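Local coordinates for protein pectate lyase (Bacillus subtilis subsp. subtilis str. 168, PDB 5X2I) that cleaves polygalacturonate (pectate) by calcium-dependent elimination, giving oligosaccharides with unsaturated galacturonosyl groups at their non-reducing ends, at residues A[116-121]-A[180-185]; A[218-223]-A[245-250]; A[275-280]-A[303-308]. All coordinates share one frame; numbering follows the deposited sequence.

Contact 1 (A[116-121]-A[180-185]); sequences NQKARV and NSQYDN. With CA (calcium ion), chain B.
Gln117 OE1 meets two partners at once, the backbone N of Tyr165 and a water 2.8 Å away; the same water sits 2.8 Å from Tyr183 OH, so the polar ends of Gln117 and Tyr183 meet through solvent. The other end of the amide, Gln117 NE2, is hydrogen-bonded to Asn65 OD1. With CG anti to the backbone N (chi1 175°) and the chain extended, Gln117 carries OE1 to the edge of the Tyr183 ring, 3.8 Å from CE2. Val121 takes a face instead: its CG2 stands 3.7 Å from the ring centroid and only 7° off the normal, a well-centred CH-pi contact. On the opposite face, CB of the preceding Gln182 lies nearer the rim. Helix 105-121 thus packs on the loop between strands 178-180 and 186-189 of the parallel beta-helix of polysaccharide lyase family 1, and runs directly into its strand 122-124. Lys118 passes obliquely by the tyrosine, CB 3.4 Å from Tyr183 OH, and sends its extended chain on to a loose approach between NZ and Gln182 OE1. Directly after Tyr183, Asp184 grips the calcium ion in bidentate fashion, OD1 and OD2 each 2.3 Å away, while a calcium-bound water donates to Gln182 O.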
loop_
_atom_site.group_PDB
_atom_site.type_symbol
_atom_site.label_atom_id
_atom_site.label_comp_id
_atom_site.label_asym_id
_atom_site.label_seq_id
_atom_site.Cartn_x
_atom_site.Cartn_y
_atom_site.Cartn_z
ATOM N N ASN A 116 17.487 2.998 -12.615
ATOM C CA ASN A 116 17.218 2.407 -13.898
ATOM C C ASN A 116 15.905 1.600 -13.851
ATOM O O ASN A 116 15.088 1.674 -14.769
ATOM C CB ASN A 116 18.407 1.497 -14.318
ATOM C CG ASN A 116 19.705 2.287 -14.529
ATOM O OD1 ASN A 116 19.695 3.510 -14.730
ATOM N ND2 ASN A 116 20.815 1.592 -14.520
ATOM N N GLN A 117 15.718 0.771 -12.824
ATOM C CA GLN A 117 14.479 0.012 -12.729
ATOM C C GLN A 117 13.268 0.919 -12.504
ATOM O O GLN A 117 12.209 0.746 -13.125
ATOM C CB GLN A 117 14.555 -1.069 -11.690
ATOM C CG GLN A 117 13.201 -1.760 -11.540
ATOM C CD GLN A 117 13.245 -3.044 -10.721
ATOM O OE1 GLN A 117 14.132 -3.225 -9.851
ATOM N NE2 GLN A 117 12.266 -3.895 -10.936
ATOM N N LYS A 118 13.474 1.941 -11.669
ATOM C CA LYS A 118 12.425 2.860 -11.294
ATOM C C LYS A 118 11.825 3.585 -12.513
ATOM O O LYS A 118 10.626 3.794 -12.605
ATOM C CB LYS A 118 13.003 3.862 -10.339
ATOM C CG LYS A 118 12.005 4.842 -9.750
ATOM C CD LYS A 118 12.701 5.835 -8.845
ATOM C CE LYS A 118 11.652 6.666 -8.138
ATOM N NZ LYS A 118 12.219 7.585 -7.098
ATOM N N ALA A 119 12.694 3.953 -13.437
ATOM C CA ALA A 119 12.318 4.653 -14.647
ATOM C C ALA A 119 11.323 3.796 -15.460
ATOM O O ALA A 119 10.554 4.345 -16.205
ATOM C CB ALA A 119 13.544 4.977 -15.490
ATOM N N ARG A 120 11.380 2.459 -15.322
ATOM C CA ARG A 120 10.468 1.545 -16.010
ATOM C C ARG A 120 9.207 1.213 -15.215
ATOM O O ARG A 120 8.125 1.261 -15.804
ATOM C CB ARG A 120 11.099 0.210 -16.404
ATOM C CG ARG A 120 12.377 0.262 -17.236
ATOM C CD ARG A 120 12.308 1.219 -18.400
ATOM N NE ARG A 120 11.429 0.694 -19.389
ATOM C CZ ARG A 120 11.086 1.285 -20.523
ATOM N NH1 ARG A 120 11.574 2.448 -20.877
ATOM N NH2 ARG A 120 10.242 0.664 -21.322
ATOM N N VAL A 121 9.358 0.874 -13.917
ATOM C CA VAL A 121 8.240 0.310 -13.123
ATOM C C VAL A 121 7.325 1.348 -12.513
ATOM O O VAL A 121 6.143 1.044 -12.327
ATOM C CB VAL A 121 8.662 -0.730 -12.040
ATOM C CG1 VAL A 121 9.379 -1.911 -12.689
ATOM C CG2 VAL A 121 9.524 -0.166 -10.927
ATOM N N ASN A 180 15.584 -2.996 2.615
ATOM C CA ASN A 180 14.396 -2.206 2.184
ATOM C C ASN A 180 14.368 -2.017 0.680
ATOM O O ASN A 180 15.416 -1.785 0.042
ATOM C CB ASN A 180 14.378 -0.826 2.894
ATOM C CG ASN A 180 14.069 -0.974 4.367
ATOM O OD1 ASN A 180 13.051 -1.589 4.721
ATOM N ND2 ASN A 180 14.982 -0.486 5.247
ATOM N N SER A 181 13.186 -2.138 0.119
ATOM C CA SER A 181 12.970 -1.993 -1.282
ATOM C C SER A 181 12.108 -0.738 -1.521
ATOM O O SER A 181 11.565 -0.182 -0.614
ATOM C CB SER A 181 12.399 -3.288 -1.845
ATOM O OG SER A 181 13.469 -4.239 -2.083
ATOM N N GLN A 182 11.973 -0.292 -2.763
ATOM C CA GLN A 182 11.413 1.032 -3.077
ATOM C C GLN A 182 9.968 0.999 -3.547
ATOM O O GLN A 182 9.280 2.037 -3.551
ATOM C CB GLN A 182 12.235 1.687 -4.239
ATOM C CG GLN A 182 13.474 2.422 -3.804
ATOM C CD GLN A 182 13.277 3.930 -3.799
ATOM O OE1 GLN A 182 13.108 4.569 -4.846
ATOM N NE2 GLN A 182 13.289 4.511 -2.605
ATOM N N TYR A 183 9.550 -0.140 -4.080
ATOM C CA TYR A 183 8.303 -0.209 -4.860
ATOM C C TYR A 183 7.104 -0.725 -4.087
ATOM O O TYR A 183 7.123 -1.837 -3.590
ATOM C CB TYR A 183 8.466 -0.976 -6.193
ATOM C CG TYR A 183 9.694 -0.511 -6.948
ATOM C CD1 TYR A 183 9.891 0.836 -7.241
ATOM C CD2 TYR A 183 10.740 -1.390 -7.222
ATOM C CE1 TYR A 183 11.056 1.299 -7.823
ATOM C CE2 TYR A 183 11.878 -0.941 -7.870
ATOM C CZ TYR A 183 12.070 0.420 -8.114
ATOM O OH TYR A 183 13.226 0.876 -8.728
ATOM N N ASP A 184 6.048 0.101 -4.072
ATOM C CA ASP A 184 4.694 -0.257 -3.626
ATOM C C ASP A 184 3.885 -0.612 -4.857
ATOM O O ASP A 184 4.310 -0.342 -5.968
ATOM C CB ASP A 184 4.032 0.937 -2.962
ATOM C CG ASP A 184 4.877 1.517 -1.807
ATOM O OD1 ASP A 184 5.464 0.706 -1.070
ATOM O OD2 ASP A 184 4.948 2.758 -1.624
ATOM N N ASN A 185 2.702 -1.197 -4.684
ATOM C CA ASN A 185 1.801 -1.321 -5.807
ATOM C C ASN A 185 1.216 0.058 -6.120
ATOM O O ASN A 185 1.193 0.493 -7.294
ATOM C CB ASN A 185 0.651 -2.292 -5.527
ATOM C CG ASN A 185 1.118 -3.647 -5.044
ATOM O OD1 ASN A 185 0.938 -4.007 -3.871
ATOM N ND2 ASN A 185 1.759 -4.390 -5.938
HETATM CA CA CA B . 6.379 2.380 0.143
HETATM O O HOH W 1 15.216 -1.137 -8.418
HETATM O O HOH W 2 8.061 3.274 -1.151
#

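Contact 2 (A[218-223]-A[245-250]); sequences KYQHHD and HDKSSI. With CA (calcium ion), chain B.
Asp223 OD2 binds the calcium ion at 2.5 Å, while OD1 of the same carboxylate accepts a hydrogen bond from a water that also donates to His222 O and accepts from Lys247 NZ. The direct salt bridge between Asp223 OD1 and Lys247 NZ is long, 3.8 Å, and the water bridges the two groups as well; Lys247 CE lies 3.5 Å from Asp223 OD1. His245 NE2 is aimed between two carbonyls: it donates to Asp223 O at 2.8 Å with an N-H...O angle of 129°, and equally weakly to Lys247 O within its own segment. Asp223 O meets the imidazole at its edge, near the ring plane, and ND1 of that ring is held by Asp203. A second water donates to Asp223 O and accepts from Lys247 N, tying the backbones together. In the parallel beta-helix of this family, the contact joins the loop leading into strand 226-229 to the corner at Asp246, where strand 235-245 gives way to strand 247-251. Gln220, bent at chi2 (57°), turns OE1 back to accept from His222 N at 2.8 Å; its NE2, bonded to Asp208, stays 3.7 Å from Asp246 OD2, while Asp246 OD1 is hydrogen-bonded to Gln278 NE2. Were Gln220 replaced by an alanine, His222 N would probably lose this acceptor and Asp208 its amide partner, with a gap opened beside Asp246 and Lys247. Farther out, His222 CB packs 4.0 Å from His245 CE1, the two rings inclined obliquely.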
loop_
_atom_site.group_PDB
_atom_site.type_symbol
_atom_site.label_atom_id
_atom_site.label_comp_id
_atom_site.label_asym_id
_atom_site.label_seq_id
_atom_site.Cartn_x
_atom_site.Cartn_y
_atom_site.Cartn_z
ATOM N N LYS A 218 15.637 -10.982 6.081
ATOM C CA LYS A 218 15.053 -11.339 4.794
ATOM C C LYS A 218 15.524 -10.323 3.740
ATOM O O LYS A 218 15.413 -9.089 3.968
ATOM C CB LYS A 218 13.529 -11.332 4.858
ATOM C CG LYS A 218 12.906 -12.002 3.607
ATOM C CD LYS A 218 11.656 -12.797 3.913
ATOM C CE LYS A 218 11.872 -14.248 4.366
ATOM N NZ LYS A 218 12.381 -15.241 3.372
ATOM N N TYR A 219 16.042 -10.848 2.601
ATOM C CA TYR A 219 16.414 -10.038 1.440
ATOM C C TYR A 219 15.145 -9.612 0.747
ATOM O O TYR A 219 14.719 -10.191 -0.204
ATOM C CB TYR A 219 17.321 -10.817 0.467
ATOM C CG TYR A 219 17.951 -10.022 -0.669
ATOM C CD1 TYR A 219 18.608 -8.840 -0.448
ATOM C CD2 TYR A 219 17.965 -10.527 -1.945
ATOM C CE1 TYR A 219 19.236 -8.138 -1.481
ATOM C CE2 TYR A 219 18.573 -9.858 -2.962
ATOM C CZ TYR A 219 19.192 -8.636 -2.720
ATOM O OH TYR A 219 19.783 -7.952 -3.727
ATOM N N GLN A 220 14.556 -8.548 1.268
ATOM C CA GLN A 220 13.190 -8.128 0.938
ATOM C C GLN A 220 13.135 -7.364 -0.384
ATOM O O GLN A 220 13.626 -6.256 -0.458
ATOM C CB GLN A 220 12.644 -7.320 2.146
ATOM C CG GLN A 220 11.219 -6.770 1.978
ATOM C CD GLN A 220 10.211 -7.869 1.676
ATOM O OE1 GLN A 220 9.924 -8.191 0.526
ATOM N NE2 GLN A 220 9.716 -8.487 2.720
ATOM N N HIS A 221 12.507 -7.969 -1.406
ATOM C CA HIS A 221 12.256 -7.361 -2.713
ATOM C C HIS A 221 11.012 -6.517 -2.797
ATOM O O HIS A 221 10.792 -5.811 -3.820
ATOM C CB HIS A 221 12.188 -8.427 -3.813
ATOM C CG HIS A 221 13.473 -9.168 -4.006
ATOM N ND1 HIS A 221 14.547 -8.642 -4.695
ATOM C CD2 HIS A 221 13.849 -10.411 -3.606
ATOM C CE1 HIS A 221 15.527 -9.532 -4.720
ATOM N NE2 HIS A 221 15.145 -10.599 -4.040
ATOM N N HIS A 222 10.163 -6.573 -1.788
ATOM C CA HIS A 222 8.882 -5.848 -1.817
ATOM C C HIS A 222 8.876 -4.746 -0.820
ATOM O O HIS A 222 9.712 -4.750 0.064
ATOM C CB HIS A 222 7.764 -6.817 -1.442
ATOM C CG HIS A 222 7.591 -7.907 -2.420
ATOM N ND1 HIS A 222 7.765 -9.233 -2.083
ATOM C CD2 HIS A 222 7.405 -7.873 -3.765
ATOM C CE1 HIS A 222 7.567 -9.978 -3.161
ATOM N NE2 HIS A 222 7.372 -9.173 -4.202
ATOM N N ASP A 223 7.975 -3.762 -0.972
ATOM C CA ASP A 223 7.799 -2.759 0.081
ATOM C C ASP A 223 6.327 -2.716 0.431
ATOM O O ASP A 223 5.761 -3.766 0.793
ATOM C CB ASP A 223 8.397 -1.407 -0.332
ATOM C CG ASP A 223 8.599 -0.472 0.878
ATOM O OD1 ASP A 223 9.222 -0.920 1.874
ATOM O OD2 ASP A 223 8.050 0.617 0.857
ATOM N N HIS A 245 1.619 -11.039 1.859
ATOM C CA HIS A 245 2.532 -9.914 1.728
ATOM C C HIS A 245 3.012 -9.490 3.128
ATOM O O HIS A 245 2.282 -9.708 4.129
ATOM C CB HIS A 245 1.818 -8.751 0.992
ATOM C CG HIS A 245 2.662 -7.542 0.806
ATOM N ND1 HIS A 245 3.433 -7.345 -0.314
ATOM C CD2 HIS A 245 2.875 -6.467 1.605
ATOM C CE1 HIS A 245 4.053 -6.179 -0.220
ATOM N NE2 HIS A 245 3.731 -5.632 0.937
ATOM N N ASP A 246 4.210 -8.913 3.210
ATOM C CA ASP A 246 4.762 -8.461 4.521
ATOM C C ASP A 246 4.235 -7.081 4.972
ATOM O O ASP A 246 3.300 -7.023 5.834
ATOM C CB ASP A 246 6.280 -8.610 4.546
ATOM C CG ASP A 246 6.899 -8.370 5.925
ATOM O OD1 ASP A 246 6.297 -7.844 6.875
ATOM O OD2 ASP A 246 8.049 -8.685 6.039
ATOM N N LYS A 247 4.739 -5.995 4.391
ATOM C CA LYS A 247 4.370 -4.631 4.835
ATOM C C LYS A 247 3.217 -4.058 3.992
ATOM O O LYS A 247 3.421 -3.678 2.850
ATOM C CB LYS A 247 5.620 -3.708 4.805
ATOM C CG LYS A 247 6.808 -4.288 5.548
ATOM C CD LYS A 247 8.097 -3.442 5.530
ATOM C CE LYS A 247 8.852 -3.509 4.239
ATOM N NZ LYS A 247 10.348 -3.534 4.447
ATOM N N SER A 248 1.999 -4.040 4.520
ATOM C CA SER A 248 0.834 -3.665 3.691
ATOM C C SER A 248 0.654 -2.154 3.417
ATOM O O SER A 248 0.655 -1.750 2.284
ATOM C CB SER A 248 -0.473 -4.234 4.234
ATOM O OG SER A 248 -1.573 -3.703 3.491
ATOM N N SER A 249 0.483 -1.342 4.446
ATOM C CA SER A 249 -0.066 0.015 4.303
ATOM C C SER A 249 0.546 0.960 5.313
ATOM O O SER A 249 0.209 0.868 6.498
ATOM C CB SER A 249 -1.613 -0.018 4.517
ATOM O OG SER A 249 -2.245 -0.750 3.467
ATOM N N ILE A 250 1.507 1.794 4.871
ATOM C CA ILE A 250 2.217 2.718 5.751
ATOM C C ILE A 250 1.775 4.114 5.411
ATOM O O ILE A 250 1.894 4.506 4.238
ATOM C CB ILE A 250 3.758 2.625 5.577
ATOM C CG1 ILE A 250 4.243 1.211 5.980
ATOM C CG2 ILE A 250 4.491 3.663 6.425
ATOM C CD1 ILE A 250 3.970 0.116 4.937
HETATM CA CA CA B . 6.379 2.380 0.143
HETATM O O HOH W 3 10.878 -2.732 1.861
HETATM O O HOH W 4 6.547 -6.122 2.254
HETATM O O HOH W 2 8.061 3.274 -1.151
#

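Contact 3 (A[275-280]-A[303-308]); sequences NIVQRA and SYPFSY
Val277 O receives two backbone N-H groups from the facing loop: Ser307 N at 2.8 Å, in the carbonyl plane and on a lone pair, and Tyr308 N at 3.3 Å, a weak bond. Two CA-H...O contacts flank this pair, Val277 CA to Pro305 O and Gln278 CA to Tyr308 O, the second nearly straight at 171°. The side chain of Val277 straddles Pro305 O, with CG1 and CG2 both 3.3 Å from that oxygen; CG2 also reaches the edge of the Tyr304 ring and lies 3.9 Å from Tyr304 CB. At the other end Gln278 places CB over a face of the Tyr308 ring, 4.1 Å from its centroid and 29° off the normal. That ring is brought against Gln278 CB by chi1 of 67°, which sets CG between the backbone N and the carbonyl carbon. Further out, Gln278 NE2 bonds to Asp246, Tyr304 OH to the backbone N of Asp208 and Asn275 ND2 to Asp244 OD1, while a water lies within hydrogen-bonding distance of Asn275 OD1 and Tyr304 O. The contact thus joins strand 276-278 of the parallel beta-helix to the long loop preceding strand 310-312. Arg279 is the inferred active-site residue, and its NE makes a weak 3.0 Å bond to Gln278 OE1. Because Asp246 holds Gln278 NE2 and the Tyr308 ring packs on CB, OE1 is presented to Arg279 NE, though so weak a bond would be expected to bias the guanidinium only modestly.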
loop_
_atom_site.group_PDB
_atom_site.type_symbol
_atom_site.label_atom_id
_atom_site.label_comp_id
_atom_site.label_asym_id
_atom_site.label_seq_id
_atom_site.Cartn_x
_atom_site.Cartn_y
_atom_site.Cartn_z
ATOM N N ASN A 275 -3.106 -13.154 5.554
ATOM C CA ASN A 275 -1.668 -13.426 5.530
ATOM C C ASN A 275 -0.838 -12.183 5.232
ATOM O O ASN A 275 0.001 -12.180 4.334
ATOM C CB ASN A 275 -1.365 -14.554 4.545
ATOM C CG ASN A 275 -2.063 -15.851 4.917
ATOM O OD1 ASN A 275 -2.379 -16.078 6.089
ATOM N ND2 ASN A 275 -2.367 -16.656 3.940
ATOM N N ILE A 276 -1.142 -11.129 5.973
ATOM C CA ILE A 276 -0.410 -9.903 6.002
ATOM C C ILE A 276 0.359 -9.882 7.307
ATOM O O ILE A 276 -0.209 -10.067 8.387
ATOM C CB ILE A 276 -1.348 -8.655 5.859
ATOM C CG1 ILE A 276 -2.000 -8.573 4.446
ATOM C CG2 ILE A 276 -0.606 -7.391 6.136
ATOM C CD1 ILE A 276 -1.070 -8.596 3.241
ATOM N N VAL A 277 1.672 -9.653 7.217
ATOM C CA VAL A 277 2.519 -9.712 8.398
ATOM C C VAL A 277 2.279 -8.510 9.292
ATOM O O VAL A 277 2.161 -8.650 10.504
ATOM C CB VAL A 277 4.016 -9.820 8.011
ATOM C CG1 VAL A 277 4.918 -9.743 9.239
ATOM C CG2 VAL A 277 4.254 -11.099 7.248
ATOM N N GLN A 278 2.289 -7.308 8.693
ATOM C CA GLN A 278 2.319 -6.118 9.474
ATOM C C GLN A 278 1.847 -4.900 8.725
ATOM O O GLN A 278 1.757 -4.883 7.519
ATOM C CB GLN A 278 3.791 -5.849 10.002
ATOM C CG GLN A 278 4.799 -5.737 8.844
ATOM C CD GLN A 278 6.199 -5.400 9.287
ATOM O OE1 GLN A 278 6.399 -4.567 10.155
ATOM N NE2 GLN A 278 7.182 -6.077 8.713
ATOM N N ARG A 279 1.630 -3.836 9.485
ATOM C CA ARG A 279 1.318 -2.471 9.013
ATOM C C ARG A 279 0.047 -2.369 8.195
ATOM O O ARG A 279 0.099 -2.225 7.010
ATOM C CB ARG A 279 2.487 -1.856 8.264
ATOM C CG ARG A 279 3.734 -1.920 9.034
ATOM C CD ARG A 279 4.910 -1.415 8.316
ATOM N NE ARG A 279 6.096 -1.794 9.054
ATOM C CZ ARG A 279 7.322 -1.501 8.690
ATOM N NH1 ARG A 279 7.525 -0.810 7.591
ATOM N NH2 ARG A 279 8.341 -1.941 9.403
ATOM N N ALA A 280 -1.069 -2.474 8.859
ATOM C CA ALA A 280 -2.295 -2.632 8.182
ATOM C C ALA A 280 -3.425 -1.843 8.822
ATOM O O ALA A 280 -4.464 -2.405 9.107
ATOM C CB ALA A 280 -2.644 -4.093 8.119
ATOM N N SER A 303 5.199 -18.561 5.744
ATOM C CA SER A 303 5.455 -17.637 4.646
ATOM C C SER A 303 5.254 -16.190 5.061
ATOM O O SER A 303 6.153 -15.352 4.882
ATOM C CB SER A 303 4.657 -18.016 3.406
ATOM O OG SER A 303 3.447 -18.616 3.748
ATOM N N TYR A 304 4.095 -15.912 5.626
ATOM C CA TYR A 304 3.760 -14.561 6.061
ATOM C C TYR A 304 3.052 -14.603 7.426
ATOM O O TYR A 304 1.867 -14.335 7.500
ATOM C CB TYR A 304 2.792 -13.954 5.048
ATOM C CG TYR A 304 3.415 -13.650 3.707
ATOM C CD1 TYR A 304 4.344 -12.616 3.577
ATOM C CD2 TYR A 304 3.116 -14.432 2.563
ATOM C CE1 TYR A 304 4.943 -12.332 2.356
ATOM C CE2 TYR A 304 3.671 -14.141 1.334
ATOM C CZ TYR A 304 4.592 -13.094 1.215
ATOM O OH TYR A 304 5.167 -12.800 -0.021
ATOM N N PRO A 305 3.787 -14.854 8.495
ATOM C CA PRO A 305 3.164 -14.894 9.823
ATOM C C PRO A 305 2.674 -13.542 10.289
ATOM O O PRO A 305 3.363 -12.528 10.127
ATOM C CB PRO A 305 4.284 -15.414 10.765
ATOM C CG PRO A 305 5.582 -15.200 10.001
ATOM C CD PRO A 305 5.223 -15.227 8.528
ATOM N N PHE A 306 1.463 -13.552 10.867
ATOM C CA PHE A 306 0.897 -12.359 11.444
ATOM C C PHE A 306 1.752 -11.840 12.607
ATOM O O PHE A 306 2.069 -12.557 13.594
ATOM C CB PHE A 306 -0.539 -12.646 11.877
ATOM C CG PHE A 306 -1.237 -11.455 12.475
ATOM C CD1 PHE A 306 -0.946 -11.042 13.782
ATOM C CD2 PHE A 306 -2.184 -10.764 11.756
ATOM C CE1 PHE A 306 -1.594 -9.954 14.352
ATOM C CE2 PHE A 306 -2.824 -9.670 12.322
ATOM C CZ PHE A 306 -2.552 -9.282 13.623
ATOM N N SER A 307 2.028 -10.545 12.552
ATOM C CA SER A 307 2.755 -9.889 13.638
ATOM C C SER A 307 1.875 -8.854 14.369
ATOM O O SER A 307 1.703 -8.916 15.581
ATOM C CB SER A 307 4.013 -9.237 13.080
ATOM O OG SER A 307 4.600 -8.538 14.108
ATOM N N TYR A 308 1.327 -7.904 13.628
ATOM C CA TYR A 308 0.290 -7.017 14.169
ATOM C C TYR A 308 -0.586 -6.470 13.010
ATOM O O TYR A 308 -0.178 -6.550 11.840
ATOM C CB TYR A 308 0.927 -5.883 14.982
ATOM C CG TYR A 308 1.739 -4.894 14.148
ATOM C CD1 TYR A 308 1.138 -3.775 13.561
ATOM C CD2 TYR A 308 3.103 -5.082 13.941
ATOM C CE1 TYR A 308 1.879 -2.851 12.817
ATOM C CE2 TYR A 308 3.842 -4.148 13.239
ATOM C CZ TYR A 308 3.214 -3.058 12.661
ATOM O OH TYR A 308 4.000 -2.170 11.895
HETATM O O HOH W 5 -0.678 -15.303 8.314
#

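Overall arrangement
The three contacts follow one another along the chain of the beta-helix; contacts 1 and 2 bind the calcium, and contact 3 lies beside it. Contacts 1 and 2, centres 13 Å apart, share the metal: Asp184 OD1 and Asp223 OD2 lie 3.2 Å from each other, like charges that the ion would be expected to offset, and Asp227 completes the protein ligands. Ser181 OG also probably bonds to Gln220 O, at 2.6 Å. Contacts 2 and 3, centres 10 Å apart, are stitched by a probable 2.7 Å bond from Ser249 N to Arg279 O. Contacts 1 and 3 do not touch, their centres about 22 Å apart, yet the Arg279 side chain is about 8 Å from the calcium.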